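Local coordinates for manganese-binding protein (Chlamydia trachomatis, PDB 6NSI) that binds iron, manganese or nickel ions, preferring ferrous iron, and delivers them to the membrane permease of an ABC transporter for import, at residues A[20-25]-A[126-131]. Residues are numbered along the deposited sequence; the frame is centred on the assembly and turned at random.
Sequences GDRVKN and PQYEED
Arg22 and Tyr128 are the closest backbone pair, their CA atoms 7.9 Å apart, and no direct hydrogen bond joins the two segments. Residues 20-25 leave helix 9-19 through Gly20, at positive phi, and run into edge strand 24-27 of the parallel sheet; 126-131 make a 3-10 turn and start helix 129-154, with Tyr128 at the N-cap position and Glu129 N hydrogen-bonded to Pro126 O at 3.0 Å. Arg22 CB stands over the Tyr128 ring in a CH-pi contact, 4.1 Å from the centroid and 9° off the normal, and Arg22 CD lies over the same face, 3.4 Å from Tyr128 CE1. Gln127 CG covers the opposite face. In this ABC-transporter solute-binding protein, probably of family 9, the contact ties the loop of a beta-alpha-beta unit to the first turn of a long helix, at the surface and away from the iron site. A bend at chi2 (-106°) turns the Arg22 chain off the ring centre toward its CD1-CE1 side; the guanidinium is tilted 15° from the ring plane but approaches obliquely, Arg22 NH1 3.3 Å from Tyr128 CD1. Asp131 OD1 lies over a guanidinium face, 3.3 Å from Arg22 NH2: a salt bridge of charges alone, with no N-H aimed at the oxygen. One water accepts from both Arg22 NH1 and Asp131 N. The Tyr128 ring also meets that of Phe132, planes inclined.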
ATOM      1  N   GLY A  20     -11.518  18.462   4.198  1.00 42.41           N
ATOM      2  CA  GLY A  20     -12.540  18.978   3.306  1.00 48.88           C
ATOM      3  C   GLY A  20     -12.150  20.302   2.672  1.00 55.93           C
ATOM      4  O   GLY A  20     -11.012  20.506   2.240  1.00 58.71           O
ATOM      5  N   ASP A  21     -13.097  21.209   2.535  1.00 67.95           N
ATOM      6  CA  ASP A  21     -12.874  22.498   1.829  1.00 69.27           C
ATOM      7  C   ASP A  21     -11.909  23.460   2.530  1.00 59.64           C
ATOM      8  O   ASP A  21     -11.405  24.320   1.826  1.00 64.25           O
ATOM      9  CB  ASP A  21     -14.185  23.288   1.773  1.00 70.97           C
ATOM     10  CG  ASP A  21     -14.870  23.270   0.426  1.00 76.73           C
ATOM     11  OD1 ASP A  21     -14.658  22.316  -0.314  1.00 81.68           O
ATOM     12  OD2 ASP A  21     -15.626  24.208   0.144  1.00 81.36           O
ATOM     13  N   ARG A  22     -11.625  23.319   3.822  1.00 56.11           N
ATOM     14  CA  ARG A  22     -10.892  24.377   4.512  1.00 59.17           C
ATOM     15  C   ARG A  22      -9.413  24.472   4.127  1.00 62.96           C
ATOM     16  O   ARG A  22      -8.715  25.324   4.690  1.00 65.81           O
ATOM     17  CB  ARG A  22     -11.039  24.192   6.025  1.00 64.02           C
ATOM     18  CG  ARG A  22     -12.441  24.508   6.545  1.00 66.77           C
ATOM     19  CD  ARG A  22     -12.477  25.838   7.289  1.00 73.51           C
ATOM     20  NE  ARG A  22     -13.650  26.002   8.153  1.00 78.20           N
ATOM     21  CZ  ARG A  22     -13.913  25.254   9.228  1.00 85.84           C
ATOM     22  NH1 ARG A  22     -13.091  24.270   9.582  1.00 77.01           N
ATOM     23  NH2 ARG A  22     -15.007  25.479   9.946  1.00 80.93           N
ATOM     24  N   VAL A  23      -8.920  23.661   3.186  1.00 56.20           N
ATOM     25  CA  VAL A  23      -7.531  23.720   2.745  1.00 52.44           C
ATOM     26  C   VAL A  23      -7.449  23.178   1.323  1.00 56.14           C
ATOM     27  O   VAL A  23      -8.347  22.473   0.849  1.00 61.54           O
ATOM     28  CB  VAL A  23      -6.580  22.919   3.670  1.00 54.11           C
ATOM     29  CG1 VAL A  23      -6.639  21.433   3.347  1.00 53.57           C
ATOM     30  CG2 VAL A  23      -5.161  23.411   3.546  1.00 56.44           C
ATOM     31  N   LYS A  24      -6.358  23.514   0.632  1.00 50.68           N
ATOM     32  CA  LYS A  24      -6.065  22.958  -0.682  1.00 51.78           C
ATOM     33  C   LYS A  24      -5.005  21.875  -0.552  1.00 48.41           C
ATOM     34  O   LYS A  24      -3.883  22.142  -0.107  1.00 48.42           O
ATOM     35  CB  LYS A  24      -5.625  24.049  -1.656  1.00 55.55           C
ATOM     36  CG  LYS A  24      -6.654  25.161  -1.742  1.00 64.35           C
ATOM     37  CD  LYS A  24      -6.116  26.455  -2.303  1.00 65.49           C
ATOM     38  CE  LYS A  24      -7.266  27.401  -2.597  1.00 73.42           C
ATOM     39  NZ  LYS A  24      -7.610  28.264  -1.423  1.00 79.53           N
ATOM     40  N   ASN A  25      -5.367  20.659  -0.935  1.00 43.29           N
ATOM     41  CA  ASN A  25      -4.475  19.519  -0.841  1.00 45.90           C
ATOM     42  C   ASN A  25      -3.823  19.306  -2.191  1.00 40.83           C
ATOM     43  O   ASN A  25      -4.510  19.270  -3.217  1.00 46.16           O
ATOM     44  CB  ASN A  25      -5.239  18.265  -0.415  1.00 41.77           C
ATOM     45  CG  ASN A  25      -5.566  18.265   1.057  1.00 44.81           C
ATOM     46  OD1 ASN A  25      -4.676  18.110   1.889  1.00 46.09           O
ATOM     47  ND2 ASN A  25      -6.843  18.476   1.392  1.00 46.64           N
ATOM     48  N   PRO A 126      -5.302  24.603  14.817  1.00 55.35           N
ATOM     49  CA  PRO A 126      -6.287  24.543  15.917  1.00 53.20           C
ATOM     50  C   PRO A 126      -7.604  25.218  15.573  1.00 52.10           C
ATOM     51  O   PRO A 126      -8.663  24.783  16.045  1.00 52.45           O
ATOM     52  CB  PRO A 126      -5.568  25.252  17.071  1.00 49.13           C
ATOM     53  CG  PRO A 126      -4.556  26.156  16.386  1.00 52.24           C
ATOM     54  CD  PRO A 126      -4.109  25.392  15.171  1.00 52.01           C
ATOM     55  N   GLN A 127      -7.571  26.257  14.737  1.00 60.10           N
ATOM     56  CA  GLN A 127      -8.795  26.912  14.288  1.00 55.34           C
ATOM     57  C   GLN A 127      -9.727  25.968  13.527  1.00 59.49           C
ATOM     58  O   GLN A 127     -10.922  26.258  13.398  1.00 55.81           O
ATOM     59  CB  GLN A 127      -8.438  28.124  13.424  1.00 56.39           C
ATOM     60  CG  GLN A 127      -7.787  27.784  12.087  1.00 50.09           C
ATOM     61  CD  GLN A 127      -6.270  27.797  12.144  1.00 49.55           C
ATOM     62  OE1 GLN A 127      -5.665  27.353  13.125  1.00 44.54           O
ATOM     63  NE2 GLN A 127      -5.645  28.302  11.083  1.00 51.10           N
ATOM     64  N   TYR A 128      -9.225  24.844  13.028  1.00 56.87           N
ATOM     65  CA  TYR A 128     -10.070  23.874  12.349  1.00 55.10           C
ATOM     66  C   TYR A 128     -10.244  22.582  13.135  1.00 62.98           C
ATOM     67  O   TYR A 128     -10.836  21.627  12.605  1.00 57.91           O
ATOM     68  CB  TYR A 128      -9.499  23.563  10.958  1.00 56.02           C
ATOM     69  CG  TYR A 128      -9.348  24.791  10.088  1.00 61.08           C
ATOM     70  CD1 TYR A 128     -10.251  25.842  10.181  1.00 61.06           C
ATOM     71  CD2 TYR A 128      -8.308  24.905   9.178  1.00 57.26           C
ATOM     72  CE1 TYR A 128     -10.122  26.971   9.392  1.00 57.56           C
ATOM     73  CE2 TYR A 128      -8.173  26.037   8.382  1.00 58.38           C
ATOM     74  CZ  TYR A 128      -9.087  27.067   8.498  1.00 61.03           C
ATOM     75  OH  TYR A 128      -8.970  28.196   7.716  1.00 64.44           O
ATOM     76  N   GLU A 129      -9.760  22.534  14.385  1.00 61.15           N
ATOM     77  CA  GLU A 129      -9.709  21.323  15.205  1.00 63.28           C
ATOM     78  C   GLU A 129     -11.015  20.542  15.157  1.00 68.41           C
ATOM     79  O   GLU A 129     -11.027  19.306  15.210  1.00 66.18           O
ATOM     80  CB  GLU A 129      -9.396  21.678  16.661  1.00 59.71           C
ATOM     81  CG  GLU A 129      -9.170  20.477  17.558  1.00 61.49           C
ATOM     82  CD  GLU A 129     -10.380  20.105  18.396  1.00 72.84           C
ATOM     83  OE1 GLU A 129     -10.204  19.517  19.485  1.00 78.86           O
ATOM     84  OE2 GLU A 129     -11.519  20.383  17.972  1.00 70.35           O
ATOM     85  N   GLU A 130     -12.124  21.266  15.039  1.00 65.79           N
ATOM     86  CA  GLU A 130     -13.454  20.716  15.247  1.00 64.97           C
ATOM     87  C   GLU A 130     -14.047  20.121  13.977  1.00 58.35           C
ATOM     88  O   GLU A 130     -14.512  18.975  13.991  1.00 62.29           O
ATOM     89  CB  GLU A 130     -14.339  21.826  15.830  1.00 71.51           C
ATOM     90  CG  GLU A 130     -13.856  22.247  17.225  1.00 75.35           C
ATOM     91  CD  GLU A 130     -13.300  23.675  17.269  1.00 83.54           C
ATOM     92  OE1 GLU A 130     -13.663  24.419  18.209  1.00 83.32           O
ATOM     93  OE2 GLU A 130     -12.497  24.039  16.376  1.00 82.85           O
ATOM     94  N   ASP A 131     -14.019  20.863  12.868  1.00 64.49           N
ATOM     95  CA  ASP A 131     -14.409  20.271  11.592  1.00 64.31           C
ATOM     96  C   ASP A 131     -13.462  19.141  11.207  1.00 61.41           C
ATOM     97  O   ASP A 131     -13.899  18.074  10.753  1.00 52.57           O
ATOM     98  CB  ASP A 131     -14.445  21.341  10.505  1.00 59.08           C
ATOM     99  CG  ASP A 131     -15.838  21.907  10.298  1.00 79.40           C
ATOM    100  OD1 ASP A 131     -16.115  22.417   9.190  1.00 80.99           O
ATOM    101  OD2 ASP A 131     -16.656  21.837  11.248  1.00 78.14           O
TER
HETATM  102  O   HOH W   1     -13.700  23.845  12.582  1.00 69.96           O